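Local coordinates for cortical-lytic enzyme (Bacillus cereus, PDB 4S3J), which acts as an N-acetylglucosaminidase that degrades cortex peptidoglycan during spore germination, cleaving only partially degraded spore peptidoglycan and recognising its muramic acid delta-lactam residues, at residues Ala45-Thr50 against Glu385-Ile390; Ser297-Val302 against Gln391-Leu396. One frame throughout, in Å; residues are numbered along the deposited sequence.

Contact 1 (Ala45-Thr50 against Glu385-Ile390); sequences ALIVNT and EDARSI
A45, at the start of strand 45-49, faces A387, the first residue of helix 387-400, with their CA atoms 5.9 Å apart, and no direct hydrogen bond joins the two backbones. Two waters span the gap instead. Water 1 donates to A45 O at 2.8 Å and accepts from A387 N, while water 2 accepts from A45 N and donates to D386 OD2 at 2.7 Å. Both polar backbone atoms of A45 are thus tied to the helix start indirectly.

The apolar part is a methyl-methyl contact, A45 CB to A387 CB at 4.1 Å. I47 adds a longer one, CG2 to A387 CB at 4.5 Å. The A45 methyl also lies against a salt-bridged pair, 3.7 Å from D386 OD2 and 3.8 Å from R388 NE. R388 leaves the helix with CG beside its own backbone N and then bends at chi3 (-67°), which brings NE obliquely alongside A45 CB and turns the guanidinium edge to the D386 carboxylate. There NE and NH2 grip the same oxygen side-on. NH2 meets OD2 of D386 at 2.8 Å, nearly in line with the C-O bond, and the acceptor lies close to the guanidinium plane. With water 2 added, three donors converge on OD2.

The chi1 of D386 (71°) holds the carboxylate over the first helical turn, where OD1 accepts weak bonds from R388 N and S389 N. The helix start and the arginine would both be expected to favour a charged carboxylate. D386 N donates weakly to S389 OG, the reciprocal half of a capping box. The arrangement is therefore a capped helix N-terminus in the family 18 catalytic domain, set against a strand of the first LysM domain through methyl groups and bridging water.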
# COMPACT_ATOMS: atom_id res chain seq x y z
N ALA A 45 2.25 -2.88 17.85
CA ALA A 45 1.10 -1.99 17.75
C ALA A 45 -0.18 -2.77 17.55
O ALA A 45 -0.31 -3.49 16.55
CB ALA A 45 1.29 -1.02 16.58
N LEU A 46 -1.13 -2.59 18.47
CA LEU A 46 -2.40 -3.28 18.42
C LEU A 46 -3.51 -2.26 18.18
O LEU A 46 -3.36 -1.07 18.53
CB LEU A 46 -2.71 -4.03 19.72
CG LEU A 46 -1.69 -5.10 20.12
CD1 LEU A 46 -2.06 -5.63 21.50
CD2 LEU A 46 -1.58 -6.21 19.11
N ILE A 47 -4.62 -2.72 17.62
CA ILE A 47 -5.82 -1.92 17.66
C ILE A 47 -6.73 -2.48 18.78
O ILE A 47 -6.86 -3.72 18.97
CB ILE A 47 -6.51 -1.86 16.27
CG1 ILE A 47 -6.79 -3.24 15.69
CG2 ILE A 47 -5.62 -1.07 15.32
CD1 ILE A 47 -7.62 -3.17 14.39
N VAL A 48 -7.27 -1.55 19.58
CA VAL A 48 -8.08 -1.87 20.77
C VAL A 48 -9.30 -0.95 20.86
O VAL A 48 -9.21 0.23 20.54
CB VAL A 48 -7.25 -1.70 22.07
CG1 VAL A 48 -8.10 -1.93 23.33
CG2 VAL A 48 -6.05 -2.63 22.07
N ASN A 49 -10.42 -1.51 21.30
CA ASN A 49 -11.62 -0.73 21.64
C ASN A 49 -11.45 -0.05 22.97
O ASN A 49 -11.42 -0.73 24.01
CB ASN A 49 -12.84 -1.64 21.67
CG ASN A 49 -14.13 -0.87 21.74
OD1 ASN A 49 -14.23 0.13 22.43
ND2 ASN A 49 -15.14 -1.34 21.02
N THR A 50 -11.35 1.28 22.96
CA THR A 50 -11.20 2.08 24.19
C THR A 50 -12.42 2.96 24.41
O THR A 50 -12.31 4.00 25.07
CB THR A 50 -9.94 2.95 24.12
OG1 THR A 50 -9.99 3.77 22.94
CG2 THR A 50 -8.69 2.06 24.04
N GLU A 385 6.13 -2.76 8.41
CA GLU A 385 4.98 -1.87 8.46
C GLU A 385 4.08 -2.30 9.61
O GLU A 385 3.86 -3.51 9.80
CB GLU A 385 4.20 -1.91 7.16
CG GLU A 385 4.97 -1.50 5.91
CD GLU A 385 5.26 -0.01 5.87
OE1 GLU A 385 4.45 0.79 6.42
OE2 GLU A 385 6.31 0.37 5.33
N ASP A 386 3.52 -1.34 10.36
CA ASP A 386 2.53 -1.69 11.38
C ASP A 386 1.45 -0.61 11.48
O ASP A 386 1.43 0.33 10.67
CB ASP A 386 3.17 -1.95 12.77
CG ASP A 386 3.70 -0.69 13.47
OD1 ASP A 386 3.46 0.45 13.03
OD2 ASP A 386 4.36 -0.87 14.54
N ALA A 387 0.55 -0.75 12.45
CA ALA A 387 -0.60 0.14 12.52
C ALA A 387 -0.21 1.62 12.67
O ALA A 387 -0.91 2.51 12.13
CB ALA A 387 -1.52 -0.28 13.67
N ARG A 388 0.87 1.88 13.38
CA ARG A 388 1.32 3.26 13.60
C ARG A 388 1.71 3.92 12.28
O ARG A 388 1.28 5.05 12.00
CB ARG A 388 2.50 3.31 14.57
CG ARG A 388 2.11 2.88 15.99
CD ARG A 388 3.32 2.69 16.89
NE ARG A 388 4.15 1.55 16.47
CZ ARG A 388 5.16 1.06 17.19
NH1 ARG A 388 5.46 1.60 18.36
NH2 ARG A 388 5.86 0.03 16.73
N SER A 389 2.55 3.25 11.49
CA SER A 389 3.08 3.88 10.29
C SER A 389 2.00 3.94 9.21
O SER A 389 1.92 4.92 8.48
CB SER A 389 4.41 3.21 9.78
OG SER A 389 4.48 1.78 9.43
N ILE A 390 1.12 2.95 9.14
CA ILE A 390 0.01 3.04 8.19
C ILE A 390 -0.94 4.20 8.56
O ILE A 390 -1.40 4.93 7.68
CB ILE A 390 -0.78 1.71 8.10
CG1 ILE A 390 0.07 0.65 7.39
CG2 ILE A 390 -2.08 1.88 7.33
CD1 ILE A 390 0.33 0.94 5.88
O HOH W 1 0.18 -3.25 13.78
O HOH W 2 4.34 -3.36 15.68

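Contact 2 (Ser297-Val302 against Gln391-Leu396); sequences SPIGPV and QSKFNL
The peptide carbonyl of S297 is the flat group reached across this contact: K393 NZ donates to S297 O at 2.9 Å, lying in the carbonyl plane on a lone pair, with a C=O...N angle of 139°. S297 OG lies equally near NZ, but its strongest partner is N323, and NZ also donates to Q322 OE1. The lysine gets there through bends at chi2 (-71°) and chi4 (62°), which carry its buried ammonium past the apolar side chains.

I299 and K393 run past each other in opposite directions, with I299 CG1 4.1 Å from K393 CE. I299 CD1 continues to the helix 387-400 surface, where it lies 3.7 Å from S392 CB; the hydroxyl of S392 is bonded to Q366. L396 CD2 sits between two side chains of the facing helix, 3.9 Å from I299 CG1 and the same distance from V302 CG1. The V302 and K393 side chains cross at about a right angle, CG2 against CE.

Helix 299-312 and helix 387-400 are thereby joined beside barrel strand 318-330, whose M320 touches both V302 and K393, while F394 of helix 387-400 packs on helix 415-424.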
# COMPACT_ATOMS: atom_id res chain seq x y z
N SER A 297 9.54 2.63 3.06
CA SER A 297 8.83 3.79 2.52
C SER A 297 8.79 4.95 3.52
O SER A 297 7.72 5.30 4.06
CB SER A 297 7.42 3.37 2.08
OG SER A 297 6.71 2.76 3.14
N PRO A 298 9.96 5.54 3.82
CA PRO A 298 10.06 6.62 4.82
C PRO A 298 9.13 7.78 4.44
O PRO A 298 9.07 8.12 3.26
CB PRO A 298 11.53 7.02 4.75
CG PRO A 298 11.97 6.59 3.39
CD PRO A 298 11.24 5.32 3.12
N ILE A 299 8.42 8.35 5.41
CA ILE A 299 7.31 9.23 5.09
C ILE A 299 7.75 10.59 4.53
O ILE A 299 7.03 11.19 3.75
CB ILE A 299 6.42 9.41 6.35
CG1 ILE A 299 5.04 9.93 5.94
CG2 ILE A 299 7.11 10.29 7.36
CD1 ILE A 299 3.99 9.75 7.02
N GLY A 300 8.93 11.07 4.90
CA GLY A 300 9.44 12.32 4.35
C GLY A 300 9.60 12.25 2.84
O GLY A 300 9.03 13.06 2.10
N PRO A 301 10.40 11.28 2.36
CA PRO A 301 10.54 11.14 0.91
C PRO A 301 9.22 10.83 0.21
O PRO A 301 9.00 11.32 -0.90
CB PRO A 301 11.53 9.99 0.78
CG PRO A 301 12.35 10.09 2.00
CD PRO A 301 11.41 10.49 3.09
N VAL A 302 8.33 10.08 0.84
CA VAL A 302 7.05 9.81 0.21
C VAL A 302 6.26 11.11 0.01
O VAL A 302 5.72 11.37 -1.06
CB VAL A 302 6.22 8.78 1.01
CG1 VAL A 302 4.79 8.70 0.50
CG2 VAL A 302 6.89 7.41 0.95
N GLN A 391 -1.20 4.41 9.85
CA GLN A 391 -1.99 5.58 10.24
C GLN A 391 -1.30 6.89 9.83
O GLN A 391 -1.97 7.81 9.34
CB GLN A 391 -2.28 5.56 11.74
CG GLN A 391 -3.24 6.66 12.21
CD GLN A 391 -4.61 6.57 11.57
OE1 GLN A 391 -5.36 5.62 11.79
NE2 GLN A 391 -4.93 7.56 10.73
N SER A 392 0.02 6.97 9.96
CA SER A 392 0.74 8.15 9.49
C SER A 392 0.57 8.35 7.99
O SER A 392 0.42 9.48 7.54
CB SER A 392 2.22 8.04 9.82
OG SER A 392 2.37 8.04 11.24
N LYS A 393 0.59 7.26 7.24
CA LYS A 393 0.40 7.34 5.80
C LYS A 393 -1.02 7.76 5.42
O LYS A 393 -1.20 8.58 4.52
CB LYS A 393 0.73 5.99 5.16
CG LYS A 393 2.23 5.67 5.14
CD LYS A 393 2.95 6.55 4.13
CE LYS A 393 4.47 6.32 4.11
NZ LYS A 393 4.88 4.95 3.71
N PHE A 394 -2.03 7.24 6.14
CA PHE A 394 -3.41 7.67 5.91
C PHE A 394 -3.54 9.18 6.17
O PHE A 394 -4.21 9.88 5.41
CB PHE A 394 -4.38 6.90 6.82
CG PHE A 394 -4.59 5.43 6.46
CD1 PHE A 394 -4.19 4.89 5.23
CD2 PHE A 394 -5.15 4.58 7.41
CE1 PHE A 394 -4.42 3.55 4.94
CE2 PHE A 394 -5.36 3.25 7.13
CZ PHE A 394 -4.98 2.72 5.88
N ASN A 395 -2.94 9.67 7.25
CA ASN A 395 -3.00 11.10 7.58
C ASN A 395 -2.29 11.95 6.50
O ASN A 395 -2.74 13.05 6.16
CB ASN A 395 -2.40 11.37 8.95
CG ASN A 395 -3.28 10.84 10.08
OD1 ASN A 395 -4.40 10.37 9.85
ND2 ASN A 395 -2.75 10.88 11.29
N LEU A 396 -1.19 11.43 5.95
CA LEU A 396 -0.52 12.11 4.84
C LEU A 396 -1.45 12.23 3.62
O LEU A 396 -1.49 13.29 2.97
CB LEU A 396 0.75 11.37 4.47
CG LEU A 396 1.53 11.88 3.25
CD1 LEU A 396 2.01 13.32 3.50
CD2 LEU A 396 2.70 10.98 2.94

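Overall arrangement
Helix 387-400 serves both contacts, contact 1 at its N-terminus and contact 2 over the following turns, with centres about 15 Å apart. Along the chain the order is 45-50, 297-302, 385-390, 391-396, so the contacts interlock, and the last two segments are consecutive. The two contacts also touch: E385 OE2 and S297 OG are 3.3 Å apart, and N323 of strand 318-330 bonds to both residues. Contact 2 lies within the family 18 TIM barrel, whereas contact 1 reaches to the first LysM domain. One barrel helix therefore meets a neighbouring barrel helix and both LysM domains, strand 45-49 of the first and helix 63-70 of the second, away from E220, the probable proton donor.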